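PDB 2Q9R: DUF416 domain-containing protein from Shewanella baltica, which is of unknown function but folds as an all-helical member of the DUF416 family that binds benzoic acid in its crystals. Local coordinates for residues A[13-17]-A[18-22]; A[88-91]-A[92-95]; A[98-101]-A[102-106]; A[156-159]-A[160-164]; A[183-186]-A[187-191]. One frame throughout, in Å; residues are numbered along the deposited sequence.

Contact 1. Residues A[13-17]-A[18-22]; sequences KALTL and PQKQL
Thr-16 and Gln-19 exchange bonds across the start of helix 17-42. Gln-19 N, a backbone amide, donates to Thr-16 OG1 at 3.2 Å, and Thr-16 N donates to Gln-19 OE1 at 2.8 Å. The second bond is nearly straight, 173° at the hydrogen, and its donor lies in the plane of the amide carbonyl, on a lone pair of OE1. With chi1 of 66°, Thr-16 OG1 sits between its own backbone N and carbonyl carbon, turned to the first turn of the helix; CG of Gln-19 approaches it to 3.2 Å. The other end of the amide, Gln-19 NE2, has a weak bond to Ile-169 O.

Lys-20 satisfies two more acceptors of the turn. Its NZ lies 2.7 Å from Lys-13 O, 42° above that carbonyl's plane, and also 2.7 Å from Leu-15 O. A bend at chi4 brings the ammonium between them, and Glu-114 adds a salt bridge, so this buried charge is met by three oxygens. Backbone bonds from Lys-20 N to Thr-16 O and from Gln-21 N to Leu-17 O open the helix proper.

Leu-15 packs its CB against Lys-20 CG at 3.6 Å, while its side chain also meets Leu-166 of helix 153-170. Reciprocal bonding between N-cap Thr-16 and Gln-19 defines a capping box, here at the junction of helices 8-14 and 17-42.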
loop_
_atom_site.group_PDB
_atom_site.type_symbol
_atom_site.label_atom_id
_atom_site.label_comp_id
_atom_site.label_asym_id
_atom_site.label_seq_id
_atom_site.Cartn_x
_atom_site.Cartn_y
_atom_site.Cartn_z
ATOM N N LYS A 13 24.644 11.329 4.684
ATOM C CA LYS A 13 25.399 12.513 5.100
ATOM C C LYS A 13 26.763 12.615 4.376
ATOM O O LYS A 13 27.276 13.714 4.141
ATOM C CB LYS A 13 25.605 12.515 6.611
ATOM C CG LYS A 13 24.316 12.749 7.404
ATOM C CD LYS A 13 24.484 12.424 8.885
ATOM C CE LYS A 13 23.168 12.595 9.660
ATOM N NZ LYS A 13 23.375 12.538 11.152
ATOM N N ALA A 14 27.325 11.461 4.031
ATOM C CA ALA A 14 28.587 11.388 3.288
ATOM C C ALA A 14 28.469 11.816 1.821
ATOM O O ALA A 14 29.468 12.092 1.180
ATOM C CB ALA A 14 29.175 9.985 3.402
ATOM N N LEU A 15 27.263 11.935 1.297
ATOM C CA LEU A 15 27.096 12.497 -0.043
ATOM C C LEU A 15 27.616 13.932 -0.176
ATOM O O LEU A 15 27.616 14.712 0.794
ATOM C CB LEU A 15 25.630 12.467 -0.420
ATOM C CG LEU A 15 25.032 11.066 -0.559
ATOM C CD1 LEU A 15 23.585 11.196 -1.012
ATOM C CD2 LEU A 15 25.855 10.155 -1.528
ATOM N N THR A 16 28.053 14.288 -1.383
ATOM C CA THR A 16 28.359 15.685 -1.699
ATOM C C THR A 16 27.041 16.463 -1.790
ATOM O O THR A 16 25.943 15.858 -1.892
ATOM C CB THR A 16 29.051 15.825 -3.030
ATOM O OG1 THR A 16 28.128 15.426 -4.055
ATOM C CG2 THR A 16 30.297 14.963 -3.076
ATOM N N LEU A 17 27.137 17.790 -1.747
ATOM C CA LEU A 17 25.936 18.631 -1.868
ATOM C C LEU A 17 25.077 18.295 -3.108
ATOM O O LEU A 17 23.870 18.105 -2.983
ATOM C CB LEU A 17 26.291 20.120 -1.814
ATOM C CG LEU A 17 25.114 21.095 -2.019
ATOM C CD1 LEU A 17 24.308 21.160 -0.750
ATOM C CD2 LEU A 17 25.560 22.510 -2.459
ATOM N N PRO A 18 25.689 18.234 -4.298
ATOM C CA PRO A 18 24.912 17.875 -5.492
ATOM C C PRO A 18 24.289 16.474 -5.427
ATOM O O PRO A 18 23.144 16.317 -5.837
ATOM C CB PRO A 18 25.919 18.023 -6.655
ATOM C CG PRO A 18 27.081 18.730 -6.086
ATOM C CD PRO A 18 27.100 18.540 -4.621
ATOM N N GLN A 19 25.003 15.492 -4.852
ATOM C CA GLN A 19 24.468 14.151 -4.653
ATOM C C GLN A 19 23.233 14.175 -3.737
ATOM O O GLN A 19 22.244 13.582 -4.056
ATOM C CB GLN A 19 25.536 13.235 -4.037
ATOM C CG GLN A 19 26.597 12.783 -5.011
ATOM C CD GLN A 19 27.603 11.882 -4.378
ATOM O OE1 GLN A 19 28.198 12.227 -3.344
ATOM N NE2 GLN A 19 27.837 10.713 -5.008
ATOM N N LYS A 20 23.343 14.872 -2.601
ATOM C CA LYS A 20 22.205 15.104 -1.684
ATOM C C LYS A 20 21.002 15.766 -2.353
ATOM O O LYS A 20 19.837 15.337 -2.179
ATOM C CB LYS A 20 22.662 15.989 -0.543
ATOM C CG LYS A 20 23.627 15.325 0.450
ATOM C CD LYS A 20 24.045 16.351 1.545
ATOM C CE LYS A 20 24.634 15.674 2.755
ATOM N NZ LYS A 20 26.068 15.740 2.772
ATOM N N GLN A 21 21.298 16.796 -3.122
ATOM C CA GLN A 21 20.278 17.575 -3.817
ATOM C C GLN A 21 19.523 16.720 -4.813
ATOM O O GLN A 21 18.267 16.778 -4.899
ATOM C CB GLN A 21 20.955 18.738 -4.516
ATOM C CG GLN A 21 20.010 19.787 -5.076
ATOM C CD GLN A 21 20.765 21.000 -5.632
ATOM O OE1 GLN A 21 21.855 21.315 -5.186
ATOM N NE2 GLN A 21 20.189 21.649 -6.627
ATOM N N LEU A 22 20.259 15.882 -5.547
ATOM C CA LEU A 22 19.618 14.905 -6.446
ATOM C C LEU A 22 18.684 13.942 -5.700
ATOM O O LEU A 22 17.507 13.728 -6.105
ATOM C CB LEU A 22 20.688 14.121 -7.242
ATOM C CG LEU A 22 20.247 12.965 -8.161
ATOM C CD1 LEU A 22 19.159 13.424 -9.159
ATOM C CD2 LEU A 22 21.462 12.375 -8.926
#

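Contact 2. Residues A[88-91]-A[92-95]; sequences EAYG and VYPA. With BEZ (benzoic acid), chain E; SO4 (sulfate ion), chain B.
Tyr-90, in the type I beta turn from Ala-89 to Val-92, meets Tyr-93 just beyond it, where helix 92-111 begins; this stretch contributes Gly-91 and Pro-94 to the benzoic acid pocket. The bond from CA to CB of Tyr-90 points away from the helix start, yet with CG anti to the backbone N (chi1 -178°) the ring returns to it. CD1 lies 3.8 Å from Tyr-93 CD2, with CE1 almost as near. On the other flank CE2 approaches Pro-94 CD at 3.7 Å. Farther out, CZ comes to 4.1 Å from Tyr-93 CB, which sits over one face of the ring toward its rim. The two tyrosine rings are oblique, their planes 43° apart.

Without the ring, as with an alanine here, Tyr-93 CB and Pro-94 CD would probably border a gap, and Ile-135 of the second subunit would lose a packing partner.

Tyr-93 N donates to Tyr-90 O at 2.9 Å, and Ala-95 N to Gly-91 O. A sulfate, probably from the crystallisation liquor, accepts from Ala-89 N. Pro-94 CG touches benzoic acid C5, and Gly-91 CA lies 3.6 Å from C2, so close that a CB on Gly-91 would fall 2.6 Å from C3.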
loop_
_atom_site.group_PDB
_atom_site.type_symbol
_atom_site.label_atom_id
_atom_site.label_comp_id
_atom_site.label_asym_id
_atom_site.label_seq_id
_atom_site.Cartn_x
_atom_site.Cartn_y
_atom_site.Cartn_z
ATOM N N GLU A 88 -11.280 18.314 6.810
ATOM C CA GLU A 88 -11.506 17.056 7.529
ATOM C C GLU A 88 -10.803 15.869 6.865
ATOM O O GLU A 88 -10.464 14.900 7.529
ATOM C CB GLU A 88 -12.983 16.719 7.589
ATOM C CG GLU A 88 -13.814 17.649 8.470
ATOM C CD GLU A 88 -15.215 17.101 8.703
ATOM O OE1 GLU A 88 -15.400 15.859 8.603
ATOM O OE2 GLU A 88 -16.128 17.908 8.982
ATOM N N ALA A 89 -10.635 15.929 5.555
ATOM C CA ALA A 89 -9.985 14.848 4.811
ATOM C C ALA A 89 -8.537 14.666 5.268
ATOM O O ALA A 89 -7.845 15.640 5.518
ATOM C CB ALA A 89 -10.068 15.105 3.324
ATOM N N TYR A 90 -8.097 13.407 5.375
ATOM C CA TYR A 90 -6.742 13.072 5.806
ATOM C C TYR A 90 -5.686 13.644 4.820
ATOM O O TYR A 90 -4.570 14.000 5.230
ATOM C CB TYR A 90 -6.529 11.533 5.979
ATOM C CG TYR A 90 -5.126 11.247 6.468
ATOM C CD1 TYR A 90 -4.788 11.420 7.806
ATOM C CD2 TYR A 90 -4.118 10.918 5.575
ATOM C CE1 TYR A 90 -3.496 11.221 8.262
ATOM C CE2 TYR A 90 -2.817 10.724 6.010
ATOM C CZ TYR A 90 -2.499 10.902 7.349
ATOM O OH TYR A 90 -1.202 10.694 7.771
ATOM N N GLY A 91 -6.043 13.698 3.534
ATOM C CA GLY A 91 -5.121 14.113 2.466
ATOM C C GLY A 91 -4.434 15.443 2.682
ATOM O O GLY A 91 -3.346 15.698 2.125
ATOM N N VAL A 92 -5.022 16.308 3.493
ATOM C CA VAL A 92 -4.358 17.557 3.827
ATOM C C VAL A 92 -2.938 17.298 4.344
ATOM O O VAL A 92 -2.020 18.054 4.042
ATOM C CB VAL A 92 -5.178 18.419 4.829
ATOM C CG1 VAL A 92 -5.288 17.736 6.216
ATOM C CG2 VAL A 92 -4.582 19.838 4.908
ATOM N N TYR A 93 -2.740 16.193 5.077
ATOM C CA TYR A 93 -1.455 15.912 5.669
ATOM C C TYR A 93 -0.370 15.551 4.651
ATOM O O TYR A 93 0.663 16.201 4.618
ATOM C CB TYR A 93 -1.590 14.908 6.819
ATOM C CG TYR A 93 -2.408 15.474 7.975
ATOM C CD1 TYR A 93 -1.873 16.432 8.820
ATOM C CD2 TYR A 93 -3.724 15.075 8.182
ATOM C CE1 TYR A 93 -2.612 16.995 9.857
ATOM C CE2 TYR A 93 -4.460 15.607 9.237
ATOM C CZ TYR A 93 -3.904 16.575 10.064
ATOM O OH TYR A 93 -4.645 17.112 11.097
ATOM N N PRO A 94 -0.577 14.511 3.834
ATOM C CA PRO A 94 0.431 14.302 2.789
ATOM C C PRO A 94 0.601 15.450 1.775
ATOM O O PRO A 94 1.722 15.670 1.281
ATOM C CB PRO A 94 -0.008 12.988 2.097
ATOM C CG PRO A 94 -1.341 12.627 2.647
ATOM C CD PRO A 94 -1.616 13.471 3.860
ATOM N N ALA A 95 -0.481 16.156 1.449
ATOM C CA ALA A 95 -0.407 17.317 0.549
ATOM C C ALA A 95 0.497 18.393 1.138
ATOM O O ALA A 95 1.386 18.892 0.454
ATOM C CB ALA A 95 -1.803 17.884 0.252
HETATM C C BEZ E . -5.991 9.609 1.152
HETATM O O1 BEZ E . -5.694 8.380 1.000
HETATM O O2 BEZ E . -6.938 9.994 1.904
HETATM C C1 BEZ E . -5.213 10.639 0.407
HETATM C C2 BEZ E . -5.869 11.772 -0.130
HETATM C C3 BEZ E . -5.110 12.711 -0.827
HETATM C C4 BEZ E . -3.737 12.534 -0.972
HETATM C C5 BEZ E . -3.104 11.410 -0.438
HETATM C C6 BEZ E . -3.843 10.449 0.273
HETATM S S SO4 B . -13.033 18.327 3.461
HETATM O O1 SO4 B . -14.271 18.819 4.067
HETATM O O2 SO4 B . -12.776 19.132 2.267
HETATM O O3 SO4 B . -11.889 18.462 4.338
HETATM O O4 SO4 B . -13.235 16.901 3.158
#

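Contact 3. Residues A[98-101]-A[102-106]; sequences AVVA and ISTLL
Thr-104 N donates to Val-100 O at 2.8 Å within an unbroken run of i to i+4 backbone bonds, the middle of helix 92-111. Ser-103 N bonds to Val-99 O at 2.9 Å, almost in line with the carbonyl (C=O...N angle 162°), and Leu-105 N to Ala-101 O at the same length. The bond from Ile-102 N to Ala-98 O is weak, at 3.4 Å. This pattern identifies an alpha-helix passing through the interior of the bundle.

The side chains add to these bonds chiefly through Thr-104. Its OG1, anti to the carbonyl carbon and beside the backbone N (chi1 -56°), turns back along the helix and donates to Val-100 O. That oxygen is thus gripped twice by one residue, with the amide N and the hydroxyl arriving from opposite faces of the carbonyl plane. Val-100 CG1 comes within 3.9 Å of Thr-104 OG1, the two side chains crossing at a slant. Ser-103 OG takes a comparable position 3.1 Å from Val-99 O, but whether its proton goes to that oxygen is not settled.

On the apolar side, Ile-102 extends CG1 back over Ala-98 O at 3.5 Å, and its side chain also meets Leu-77 and Leu-50 of helices 70-79 and 47-62. Ala-101 faces Cys-28 and Met-31 of helix 17-42. The hydroxyl bond at Val-100 is short: Thr-104 OG1 stands 2.7 Å from Val-100 O, 38° above the carbonyl plane.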
loop_
_atom_site.group_PDB
_atom_site.type_symbol
_atom_site.label_atom_id
_atom_site.label_comp_id
_atom_site.label_asym_id
_atom_site.label_seq_id
_atom_site.Cartn_x
_atom_site.Cartn_y
_atom_site.Cartn_z
ATOM N N ALA A 98 4.139 17.342 1.008
ATOM C CA ALA A 98 4.650 17.441 -0.367
ATOM C C ALA A 98 5.117 18.844 -0.689
ATOM O O ALA A 98 6.226 19.029 -1.176
ATOM C CB ALA A 98 3.606 17.032 -1.380
ATOM N N VAL A 99 4.267 19.827 -0.418
ATOM C CA VAL A 99 4.642 21.234 -0.724
ATOM C C VAL A 99 5.728 21.694 0.261
ATOM O O VAL A 99 6.726 22.352 -0.147
ATOM C CB VAL A 99 3.362 22.180 -0.858
ATOM C CG1 VAL A 99 2.475 22.109 0.363
ATOM C CG2 VAL A 99 3.753 23.633 -1.170
ATOM N N VAL A 100 5.632 21.268 1.524
ATOM C CA VAL A 100 6.624 21.703 2.522
ATOM C C VAL A 100 8.034 21.118 2.232
ATOM O O VAL A 100 9.070 21.791 2.426
ATOM C CB VAL A 100 6.161 21.397 3.981
ATOM C CG1 VAL A 100 7.319 21.474 4.955
ATOM C CG2 VAL A 100 4.987 22.332 4.417
ATOM N N ALA A 101 8.080 19.894 1.743
ATOM C CA ALA A 101 9.352 19.296 1.247
ATOM C C ALA A 101 10.021 20.115 0.143
ATOM O O ALA A 101 11.215 20.339 0.155
ATOM C CB ALA A 101 9.096 17.869 0.746
ATOM N N ILE A 102 9.231 20.519 -0.841
ATOM C CA ILE A 102 9.748 21.292 -1.945
ATOM C C ILE A 102 10.233 22.628 -1.416
ATOM O O ILE A 102 11.346 23.068 -1.769
ATOM C CB ILE A 102 8.695 21.465 -3.074
ATOM C CG1 ILE A 102 8.373 20.086 -3.670
ATOM C CG2 ILE A 102 9.236 22.405 -4.134
ATOM C CD1 ILE A 102 7.063 20.009 -4.489
ATOM N N SER A 103 9.449 23.248 -0.539
ATOM C CA SER A 103 9.858 24.519 0.046
ATOM C C SER A 103 11.161 24.382 0.830
ATOM O O SER A 103 12.039 25.219 0.710
ATOM C CB SER A 103 8.785 25.083 0.972
ATOM O OG SER A 103 7.554 25.282 0.302
ATOM N N THR A 104 11.246 23.353 1.678
ATOM C CA THR A 104 12.454 23.056 2.460
ATOM C C THR A 104 13.680 22.838 1.546
ATOM O O THR A 104 14.734 23.393 1.770
ATOM C CB THR A 104 12.224 21.810 3.336
ATOM O OG1 THR A 104 11.068 22.030 4.156
ATOM C CG2 THR A 104 13.446 21.483 4.202
ATOM N N LEU A 105 13.518 22.065 0.484
ATOM C CA LEU A 105 14.638 21.838 -0.450
ATOM C C LEU A 105 15.104 23.107 -1.173
ATOM O O LEU A 105 16.330 23.363 -1.288
ATOM C CB LEU A 105 14.255 20.729 -1.445
ATOM C CG LEU A 105 15.259 20.479 -2.552
ATOM C CD1 LEU A 105 16.698 20.238 -1.976
ATOM C CD2 LEU A 105 14.750 19.309 -3.407
ATOM N N LEU A 106 14.156 23.885 -1.711
ATOM C CA LEU A 106 14.505 25.154 -2.324
ATOM C C LEU A 106 15.178 26.066 -1.307
ATOM O O LEU A 106 16.165 26.722 -1.618
ATOM C CB LEU A 106 13.276 25.864 -2.871
ATOM C CG LEU A 106 12.790 25.563 -4.279
ATOM C CD1 LEU A 106 11.398 26.158 -4.479
ATOM C CD2 LEU A 106 13.774 26.108 -5.302
#

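Contact 4. Residues A[156-159]-A[160-164]; sequences EEEK and ELQNS
Gln-162 NE2 donates to Glu-158 OE2 at 2.9 Å, a side-chain bridge one helical turn long. The carboxylate oxygen is met on its anti side, 32° out of the carboxylate plane, whereas it lies close to the plane of the Gln-162 amide; the two flat groups stand almost perpendicular, at 89°. Glu-158 reaches this position through a bend at chi2 of 73°. Both ends are anchored further: Ser-124 bonds to the same OE2, Arg-30 forms a salt bridge with OE1, and Ser-121 bonds to Gln-162 OE1. The arginine would be expected to favour the charged form of this buried glutamate.

Lys-159 O also carries two bonds, from Asn-163 N at 3.0 Å and from Asn-163 ND2 at 2.8 Å, the donors arriving from opposite faces of its plane. ND2 additionally rests 3.6 Å from Lys-159 CG.

Nearer the surface Glu-156 OE2 and Glu-160 OE2 come within 3.2 Å, a close approach of two carboxylates; this proximity would probably raise the proton affinity of one of them.

A leucine in place of Gln-162 would probably leave Glu-158 OE2 without its amide donor and Ser-121 OG without its side-chain partner.

Helix 153-170 lies here against its neighbours: Leu-161 and Gln-162 pack on Leu-27 of helix 17-42, Glu-158 on Val-128 of helix 120-136, Asn-163 on Phe-8 of helix 8-14, and Lys-159 on Phe-150 of helix 142-150.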
loop_
_atom_site.group_PDB
_atom_site.type_symbol
_atom_site.label_atom_id
_atom_site.label_comp_id
_atom_site.label_asym_id
_atom_site.label_seq_id
_atom_site.Cartn_x
_atom_site.Cartn_y
_atom_site.Cartn_z
ATOM N N GLU A 156 7.852 -0.770 3.730
ATOM C CA GLU A 156 8.966 -1.557 3.235
ATOM C C GLU A 156 9.404 -1.020 1.882
ATOM O O GLU A 156 10.582 -0.980 1.593
ATOM C CB GLU A 156 8.555 -3.031 3.087
ATOM C CG GLU A 156 9.725 -3.969 2.776
ATOM C CD GLU A 156 10.836 -3.930 3.864
ATOM O OE1 GLU A 156 10.507 -3.880 5.095
ATOM O OE2 GLU A 156 12.038 -3.941 3.471
ATOM N N GLU A 157 8.447 -0.604 1.059
ATOM C CA GLU A 157 8.725 0.007 -0.239
ATOM C C GLU A 157 9.433 1.341 -0.105
ATOM O O GLU A 157 10.380 1.636 -0.834
ATOM C CB GLU A 157 7.425 0.134 -1.040
ATOM C CG GLU A 157 7.059 -1.207 -1.668
ATOM C CD GLU A 157 5.796 -1.223 -2.536
ATOM O OE1 GLU A 157 5.221 -0.146 -2.831
ATOM O OE2 GLU A 157 5.381 -2.342 -2.940
ATOM N N GLU A 158 8.979 2.157 0.835
ATOM C CA GLU A 158 9.685 3.386 1.154
ATOM C C GLU A 158 11.154 3.142 1.478
ATOM O O GLU A 158 12.048 3.769 0.893
ATOM C CB GLU A 158 8.978 4.125 2.290
ATOM C CG GLU A 158 9.634 5.441 2.727
ATOM C CD GLU A 158 9.449 6.594 1.737
ATOM O OE1 GLU A 158 8.710 6.452 0.751
ATOM O OE2 GLU A 158 10.061 7.656 1.953
ATOM N N LYS A 159 11.410 2.222 2.399
ATOM C CA LYS A 159 12.786 1.847 2.724
ATOM C C LYS A 159 13.596 1.361 1.540
ATOM O O LYS A 159 14.774 1.745 1.388
ATOM C CB LYS A 159 12.800 0.763 3.819
ATOM C CG LYS A 159 14.219 0.365 4.229
ATOM C CD LYS A 159 14.240 -0.832 5.189
ATOM C CE LYS A 159 15.519 -1.642 5.041
ATOM N NZ LYS A 159 15.641 -2.672 6.117
ATOM N N GLU A 160 12.995 0.484 0.736
ATOM C CA GLU A 160 13.652 -0.061 -0.449
ATOM C C GLU A 160 13.923 1.002 -1.520
ATOM O O GLU A 160 15.021 1.070 -2.068
ATOM C CB GLU A 160 12.833 -1.248 -1.008
ATOM C CG GLU A 160 12.967 -2.502 -0.120
ATOM C CD GLU A 160 11.994 -3.658 -0.483
ATOM O OE1 GLU A 160 11.362 -3.590 -1.572
ATOM O OE2 GLU A 160 11.872 -4.609 0.336
ATOM N N LEU A 161 12.949 1.862 -1.792
ATOM C CA LEU A 161 13.167 2.931 -2.749
ATOM C C LEU A 161 14.242 3.925 -2.262
ATOM O O LEU A 161 15.145 4.267 -3.010
ATOM C CB LEU A 161 11.834 3.625 -3.073
ATOM C CG LEU A 161 11.730 4.781 -4.097
ATOM C CD1 LEU A 161 12.348 6.102 -3.574
ATOM C CD2 LEU A 161 12.313 4.387 -5.426
ATOM N N GLN A 162 14.179 4.374 -1.015
ATOM C CA GLN A 162 15.219 5.288 -0.518
ATOM C C GLN A 162 16.622 4.649 -0.549
ATOM O O GLN A 162 17.591 5.318 -0.872
ATOM C CB GLN A 162 14.910 5.789 0.900
ATOM C CG GLN A 162 13.752 6.769 0.992
ATOM C CD GLN A 162 13.921 7.751 2.103
ATOM O OE1 GLN A 162 15.047 8.168 2.402
ATOM N NE2 GLN A 162 12.795 8.140 2.744
ATOM N N ASN A 163 16.722 3.357 -0.230
ATOM C CA ASN A 163 18.016 2.683 -0.315
ATOM C C ASN A 163 18.552 2.544 -1.726
ATOM O O ASN A 163 19.738 2.772 -1.979
ATOM C CB ASN A 163 17.968 1.310 0.387
ATOM C CG ASN A 163 18.285 1.441 1.854
ATOM O OD1 ASN A 163 19.450 1.431 2.234
ATOM N ND2 ASN A 163 17.258 1.644 2.678
ATOM N N SER A 164 17.678 2.121 -2.620
ATOM C CA SER A 164 18.034 1.956 -4.026
ATOM C C SER A 164 18.438 3.282 -4.668
ATOM O O SER A 164 19.372 3.342 -5.448
ATOM C CB SER A 164 16.860 1.360 -4.782
ATOM O OG SER A 164 16.749 -0.014 -4.483
#

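Contact 5. Residues A[183-186]-A[187-191]; sequences LRKD and IIETG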
loop_
_atom_site.group_PDB
_atom_site.type_symbol
_atom_site.label_atom_id
_atom_site.label_comp_id
_atom_site.label_asym_id
_atom_site.label_seq_id
_atom_site.Cartn_x
_atom_site.Cartn_y
_atom_site.Cartn_z
ATOM N N LEU A 183 16.808 9.146 -13.372
ATOM C CA LEU A 183 16.063 9.094 -12.128
ATOM C C LEU A 183 14.729 9.836 -12.278
ATOM O O LEU A 183 13.693 9.328 -11.883
ATOM C CB LEU A 183 16.895 9.633 -10.961
ATOM C CG LEU A 183 18.040 8.720 -10.527
ATOM C CD1 LEU A 183 18.810 9.453 -9.449
ATOM C CD2 LEU A 183 17.568 7.352 -10.053
ATOM N N ARG A 184 14.754 10.999 -12.894
ATOM C CA ARG A 184 13.532 11.767 -13.078
ATOM C C ARG A 184 12.522 10.991 -13.897
ATOM O O ARG A 184 11.341 10.922 -13.529
ATOM C CB ARG A 184 13.831 13.070 -13.773
ATOM C CG ARG A 184 12.625 13.980 -13.993
ATOM C CD ARG A 184 12.965 14.995 -15.054
ATOM N NE ARG A 184 12.314 16.273 -14.845
ATOM C CZ ARG A 184 11.205 16.706 -15.439
ATOM N NH1 ARG A 184 10.558 15.949 -16.338
ATOM N NH2 ARG A 184 10.746 17.935 -15.126
ATOM N N LYS A 185 12.988 10.435 -15.013
ATOM C CA LYS A 185 12.131 9.648 -15.906
ATOM C C LYS A 185 11.569 8.435 -15.194
ATOM O O LYS A 185 10.379 8.167 -15.292
ATOM C CB LYS A 185 12.916 9.250 -17.164
ATOM C CG LYS A 185 12.151 8.363 -18.149
ATOM C CD LYS A 185 12.822 8.348 -19.544
ATOM C CE LYS A 185 13.530 6.993 -19.845
ATOM N NZ LYS A 185 12.616 5.805 -20.007
ATOM N N ASP A 186 12.405 7.717 -14.451
ATOM C CA ASP A 186 11.932 6.573 -13.672
ATOM C C ASP A 186 10.802 6.952 -12.703
ATOM O O ASP A 186 9.803 6.257 -12.657
ATOM C CB ASP A 186 13.067 5.907 -12.865
ATOM C CG ASP A 186 14.084 5.143 -13.745
ATOM O OD1 ASP A 186 13.795 4.853 -14.946
ATOM O OD2 ASP A 186 15.186 4.824 -13.211
ATOM N N ILE A 187 10.987 8.032 -11.941
ATOM C CA ILE A 187 10.040 8.439 -10.890
ATOM C C ILE A 187 8.722 8.852 -11.557
ATOM O O ILE A 187 7.641 8.433 -11.149
ATOM C CB ILE A 187 10.582 9.634 -10.035
ATOM C CG1 ILE A 187 11.892 9.313 -9.290
ATOM C CG2 ILE A 187 9.523 10.191 -9.072
ATOM C CD1 ILE A 187 11.852 8.216 -8.416
ATOM N N ILE A 188 8.832 9.657 -12.605
ATOM C CA ILE A 188 7.673 10.203 -13.307
ATOM C C ILE A 188 6.905 9.144 -14.057
ATOM O O ILE A 188 5.668 9.167 -14.059
ATOM C CB ILE A 188 8.069 11.367 -14.236
ATOM C CG1 ILE A 188 8.349 12.611 -13.378
ATOM C CG2 ILE A 188 6.987 11.615 -15.284
ATOM C CD1 ILE A 188 8.930 13.832 -14.117
ATOM N N GLU A 189 7.607 8.169 -14.623
ATOM C CA GLU A 189 6.930 7.071 -15.316
ATOM C C GLU A 189 6.239 6.096 -14.359
ATOM O O GLU A 189 5.162 5.599 -14.680
ATOM C CB GLU A 189 7.866 6.327 -16.298
ATOM C CG GLU A 189 8.068 7.101 -17.628
ATOM C CD GLU A 189 9.080 6.449 -18.603
ATOM O OE1 GLU A 189 9.478 5.274 -18.398
ATOM O OE2 GLU A 189 9.482 7.142 -19.576
ATOM N N THR A 190 6.841 5.805 -13.206
ATOM C CA THR A 190 6.110 5.070 -12.184
ATOM C C THR A 190 4.856 5.849 -11.752
ATOM O O THR A 190 3.774 5.296 -11.709
ATOM C CB THR A 190 6.985 4.751 -10.976
ATOM O OG1 THR A 190 8.193 4.136 -11.422
ATOM C CG2 THR A 190 6.280 3.843 -10.035
ATOM N N GLY A 191 5.003 7.127 -11.427
ATOM C CA GLY A 191 3.864 7.969 -10.993
ATOM C C GLY A 191 3.073 7.416 -9.818
ATOM O O GLY A 191 1.831 7.523 -9.791
#
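The last turns of helix 177-190 carry this surface contact, in which Arg-184 meets Ile-188 and Lys-185 meets Glu-189 at i to i+4 spacing. Ile-188 CD1 lies over one face of the Arg-184 guanidinium, 3.5 Å from NH1, and also touches CG of the same arginine at 3.7 Å. The outer end of Arg-184 is held by a salt bridge to Glu-55 and a cation-pi contact with Trp-58.

Lys-185 bends at chi3 (108°) and chi4, folding NZ back to Glu-189 OE2 at 3.4 Å. This salt bridge is long and its hydrogen bond weak; the lysine CG is about as near, 3.3 Å from the same OE2, so the carboxylate lies against the lysine's methylene chain as well as near its ammonium.

Asp-186 O accepts twice from Thr-190: from OG1 at 2.9 Å and from N at 3.0 Å, the two donors coming from opposite faces of its carbonyl plane. Beyond Thr-190 the chain leaves helical geometry at Gly-191, whose phi of 55° is positive, a conformation that favours glycine.

Among the neighbouring helices, Leu-183 touches Leu-165 and Ile-168 of helix 153-170, while Ile-187 and Ile-188 rest on Gln-29 of helix 17-42.

The five contacts come in series along one all-helical chain. Contact 1 opens helix 17-42; contacts 2 and 3 adjoin in sequence and share helix 92-111, their centres 16 Å apart, one at its start and the other in its middle. Contacts 4 and 5 lie on the consecutive helices 153-170 and 177-190, with centres 15 Å apart. Contacts 1 and 2 are farthest apart, 30 Å between centres, on opposite sides of the chain's centre. Contacts 1 and 5 touch through Leu-22 CD2 and Leu-183 CD1, 4.0 Å apart. Helix 17-42 packs on residues of contacts 2 to 5, so it links the benzoic acid pocket at contact 2 with the rest of the bundle.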